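PDB 2PWY: tRNA (adenine(58)-N(1))-methyltransferase TrmI from Thermus thermophilus, which catalyses the S-adenosyl-L-methionine-dependent methylation of adenosine 58 in tRNA at N1 and is required for growth at extreme temperatures. Local coordinates for residues A[192-197]-A[250-255]. Sequence-based numbering, arbitrary orientation.
Sequences RFLVAY and VALRRW
Phe193 and Arg253 form a non-hydrogen-bonded pair between antiparallel strands, their side chains running alongside each other. Arg253 CB is 3.9 Å from Phe193 CE1. Arg253 CG, anti to the backbone N (chi1 -168°), lies near Phe193 CE1 and 3.8 Å from Arg192 O. The chain then bends at chi3 (-72°), bringing NE near Phe193 CE1 and CZ. At the tip, Phe193 CZ sits 3.4 Å from Arg253 CZ, over the centre of one guanidinium face. The planes are 58° apart, so not stacked flat. Arg253 NH1 and NH2 each lie 3.5 Å from Phe193 CZ. NH2 makes a salt bridge to Glu68 of the second subunit; NE and NH1 have long, weak ion pairs with Glu219 and Asp191. A leucine in place of Arg253 would probably leave Glu68 without its mate and the end of the Phe193 ring poorly covered. Five backbone hydrogen bonds join the strands, beginning with Arg254 N to Arg192 O at 2.9 Å. Leu194 and Leu252 bond in both directions, as do Ala196 and Val250. On the sheet face away from Phe193, Leu194 CD2 meets Leu252 CD1 at 4.0 Å. On the Phe193 face, Val195 CG2 touches Ala251 CB at 4.1 Å. Here the parallel part of the class I methyltransferase sheet turns antiparallel. Strand 167-173 flanks 192-198, strand 216-232 flanks 248-254, and helix 82-91 packs on Val195.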
ATOM      1  N   ARG A 192     -22.059   4.811 -20.360  1.00 10.47           N
ATOM      2  CA  ARG A 192     -22.051   5.111 -18.928  1.00  9.63           C
ATOM      3  C   ARG A 192     -21.643   3.873 -18.117  1.00  9.52           C
ATOM      4  O   ARG A 192     -21.359   2.823 -18.697  1.00  9.30           O
ATOM      5  CB  ARG A 192     -23.381   5.726 -18.484  1.00  9.90           C
ATOM      6  CG  ARG A 192     -23.693   7.037 -19.229  1.00  9.53           C
ATOM      7  CD  ARG A 192     -22.695   8.147 -18.848  1.00 10.71           C
ATOM      8  NE  ARG A 192     -22.832   8.521 -17.437  1.00 11.00           N
ATOM      9  CZ  ARG A 192     -22.011   9.326 -16.766  1.00 11.52           C
ATOM     10  NH1 ARG A 192     -20.949   9.867 -17.350  1.00 11.62           N
ATOM     11  NH2 ARG A 192     -22.261   9.588 -15.486  1.00 10.47           N
ATOM     12  N   PHE A 193     -21.561   4.001 -16.791  1.00  9.11           N
ATOM     13  CA  PHE A 193     -20.851   2.989 -16.001  1.00  9.66           C
ATOM     14  C   PHE A 193     -21.710   2.232 -15.014  1.00  9.04           C
ATOM     15  O   PHE A 193     -22.661   2.780 -14.461  1.00  8.73           O
ATOM     16  CB  PHE A 193     -19.676   3.618 -15.239  1.00 10.01           C
ATOM     17  CG  PHE A 193     -18.649   4.223 -16.138  1.00 11.61           C
ATOM     18  CD1 PHE A 193     -17.597   3.452 -16.630  1.00 14.26           C
ATOM     19  CD2 PHE A 193     -18.763   5.555 -16.537  1.00 12.61           C
ATOM     20  CE1 PHE A 193     -16.655   4.015 -17.481  1.00 14.39           C
ATOM     21  CE2 PHE A 193     -17.838   6.120 -17.379  1.00 14.60           C
ATOM     22  CZ  PHE A 193     -16.776   5.344 -17.857  1.00 13.90           C
ATOM     23  N   LEU A 194     -21.356   0.962 -14.834  1.00  8.61           N
ATOM     24  CA  LEU A 194     -21.785   0.159 -13.681  1.00  8.68           C
ATOM     25  C   LEU A 194     -20.551  -0.016 -12.808  1.00  8.40           C
ATOM     26  O   LEU A 194     -19.464  -0.304 -13.321  1.00  8.59           O
ATOM     27  CB  LEU A 194     -22.310  -1.212 -14.126  1.00  8.75           C
ATOM     28  CG  LEU A 194     -22.739  -2.235 -13.050  1.00  9.49           C
ATOM     29  CD1 LEU A 194     -23.796  -3.188 -13.617  1.00 11.36           C
ATOM     30  CD2 LEU A 194     -21.553  -3.064 -12.458  1.00 10.48           C
ATOM     31  N   VAL A 195     -20.708   0.173 -11.497  1.00  8.00           N
ATOM     32  CA  VAL A 195     -19.596  -0.050 -10.566  1.00  8.44           C
ATOM     33  C   VAL A 195     -20.077  -0.948  -9.440  1.00  8.38           C
ATOM     34  O   VAL A 195     -21.077  -0.632  -8.769  1.00  8.09           O
ATOM     35  CB  VAL A 195     -19.010   1.264  -9.976  1.00  8.00           C
ATOM     36  CG1 VAL A 195     -17.845   0.915  -9.029  1.00  7.63           C
ATOM     37  CG2 VAL A 195     -18.531   2.205 -11.099  1.00  9.97           C
ATOM     38  N   ALA A 196     -19.386  -2.075  -9.268  1.00  8.73           N
ATOM     39  CA  ALA A 196     -19.718  -3.065  -8.244  1.00  9.02           C
ATOM     40  C   ALA A 196     -18.651  -3.139  -7.164  1.00  9.71           C
ATOM     41  O   ALA A 196     -17.455  -3.069  -7.448  1.00  9.50           O
ATOM     42  CB  ALA A 196     -19.914  -4.444  -8.852  1.00  9.45           C
ATOM     43  N   TYR A 197     -19.121  -3.322  -5.931  1.00  9.80           N
ATOM     44  CA  TYR A 197     -18.289  -3.439  -4.732  1.00  9.69           C
ATOM     45  C   TYR A 197     -18.281  -4.913  -4.319  1.00  9.73           C
ATOM     46  O   TYR A 197     -19.334  -5.503  -4.101  1.00  9.20           O
ATOM     47  CB  TYR A 197     -18.938  -2.548  -3.676  1.00 10.93           C
ATOM     48  CG  TYR A 197     -18.375  -2.491  -2.271  1.00 11.61           C
ATOM     49  CD1 TYR A 197     -17.402  -1.546  -1.923  1.00 13.30           C
ATOM     50  CD2 TYR A 197     -18.902  -3.293  -1.259  1.00 12.98           C
ATOM     51  CE1 TYR A 197     -16.935  -1.441  -0.601  1.00 12.07           C
ATOM     52  CE2 TYR A 197     -18.436  -3.196   0.068  1.00 13.34           C
ATOM     53  CZ  TYR A 197     -17.469  -2.267   0.383  1.00 12.62           C
ATOM     54  OH  TYR A 197     -17.021  -2.159   1.682  1.00 14.90           O
ATOM     55  N   VAL A 250     -15.227  -2.751  -9.183  1.00  8.39           N
ATOM     56  CA  VAL A 250     -15.191  -3.205 -10.571  1.00  8.21           C
ATOM     57  C   VAL A 250     -16.074  -2.268 -11.406  1.00  8.71           C
ATOM     58  O   VAL A 250     -17.280  -2.157 -11.142  1.00  9.07           O
ATOM     59  CB  VAL A 250     -15.712  -4.659 -10.707  1.00  8.34           C
ATOM     60  CG1 VAL A 250     -15.675  -5.088 -12.166  1.00  9.14           C
ATOM     61  CG2 VAL A 250     -14.892  -5.634  -9.831  1.00  8.11           C
ATOM     62  N   ALA A 251     -15.468  -1.595 -12.389  1.00  8.28           N
ATOM     63  CA  ALA A 251     -16.185  -0.650 -13.246  1.00  8.19           C
ATOM     64  C   ALA A 251     -16.338  -1.245 -14.641  1.00  8.14           C
ATOM     65  O   ALA A 251     -15.360  -1.688 -15.253  1.00  9.24           O
ATOM     66  CB  ALA A 251     -15.451   0.701 -13.335  1.00  7.74           C
ATOM     67  N   LEU A 252     -17.569  -1.247 -15.134  1.00  8.21           N
ATOM     68  CA  LEU A 252     -17.878  -1.694 -16.492  1.00  8.89           C
ATOM     69  C   LEU A 252     -18.467  -0.527 -17.255  1.00  9.56           C
ATOM     70  O   LEU A 252     -19.232   0.251 -16.678  1.00 10.39           O
ATOM     71  CB  LEU A 252     -18.922  -2.828 -16.450  1.00  9.67           C
ATOM     72  CG  LEU A 252     -18.646  -4.021 -15.522  1.00  9.55           C
ATOM     73  CD1 LEU A 252     -19.868  -4.949 -15.504  1.00 12.21           C
ATOM     74  CD2 LEU A 252     -17.429  -4.761 -15.980  1.00 11.42           C
ATOM     75  N   ARG A 253     -18.135  -0.408 -18.544  1.00  9.02           N
ATOM     76  CA  ARG A 253     -18.768   0.613 -19.382  1.00 10.06           C
ATOM     77  C   ARG A 253     -19.774  -0.041 -20.308  1.00 10.40           C
ATOM     78  O   ARG A 253     -19.450  -1.037 -20.969  1.00 10.67           O
ATOM     79  CB  ARG A 253     -17.728   1.383 -20.199  1.00 10.50           C
ATOM     80  CG  ARG A 253     -18.271   2.637 -20.873  1.00 12.76           C
ATOM     81  CD  ARG A 253     -17.299   3.175 -21.913  1.00 15.90           C
ATOM     82  NE  ARG A 253     -16.090   3.807 -21.378  1.00 19.59           N
ATOM     83  CZ  ARG A 253     -15.947   5.110 -21.137  1.00 19.71           C
ATOM     84  NH1 ARG A 253     -16.955   5.951 -21.307  1.00 19.14           N
ATOM     85  NH2 ARG A 253     -14.787   5.565 -20.680  1.00 20.20           N
ATOM     86  N   ARG A 254     -20.983   0.523 -20.352  1.00 10.28           N
ATOM     87  CA  ARG A 254     -22.073   0.059 -21.219  1.00 10.89           C
ATOM     88  C   ARG A 254     -21.700   0.266 -22.682  1.00 10.90           C
ATOM     89  O   ARG A 254     -21.263   1.351 -23.069  1.00 10.08           O
ATOM     90  CB  ARG A 254     -23.362   0.833 -20.892  1.00 10.72           C
ATOM     91  CG  ARG A 254     -24.623   0.468 -21.718  1.00 11.88           C
ATOM     92  CD  ARG A 254     -24.994  -0.995 -21.533  1.00 13.52           C
ATOM     93  NE  ARG A 254     -26.288  -1.406 -22.108  1.00 14.08           N
ATOM     94  CZ  ARG A 254     -26.536  -1.629 -23.404  1.00 14.68           C
ATOM     95  NH1 ARG A 254     -25.620  -1.408 -24.335  1.00 12.27           N
ATOM     96  NH2 ARG A 254     -27.735  -2.062 -23.782  1.00 14.05           N
ATOM     97  N   TRP A 255     -21.872  -0.778 -23.484  1.00 11.44           N
ATOM     98  CA  TRP A 255     -21.634  -0.706 -24.926  1.00 12.06           C
ATOM     99  C   TRP A 255     -22.458   0.379 -25.594  1.00 12.89           C
ATOM    100  O   TRP A 255     -23.559   0.700 -25.133  1.00 12.80           O
ATOM    101  CB  TRP A 255     -22.004  -2.042 -25.563  1.00 11.93           C
ATOM    102  CG  TRP A 255     -20.970  -3.114 -25.439  1.00 12.27           C
ATOM    103  CD1 TRP A 255     -19.812  -3.086 -24.694  1.00 12.84           C
ATOM    104  CD2 TRP A 255     -21.017  -4.405 -26.056  1.00 11.91           C
ATOM    105  NE1 TRP A 255     -19.137  -4.279 -24.831  1.00 12.07           N
ATOM    106  CE2 TRP A 255     -19.859  -5.103 -25.656  1.00 13.01           C
ATOM    107  CE3 TRP A 255     -21.933  -5.041 -26.907  1.00 13.54           C
ATOM    108  CZ2 TRP A 255     -19.585  -6.406 -26.093  1.00 13.85           C
ATOM    109  CZ3 TRP A 255     -21.659  -6.340 -27.332  1.00 12.92           C
ATOM    110  CH2 TRP A 255     -20.498  -7.001 -26.924  1.00 12.97           C
TER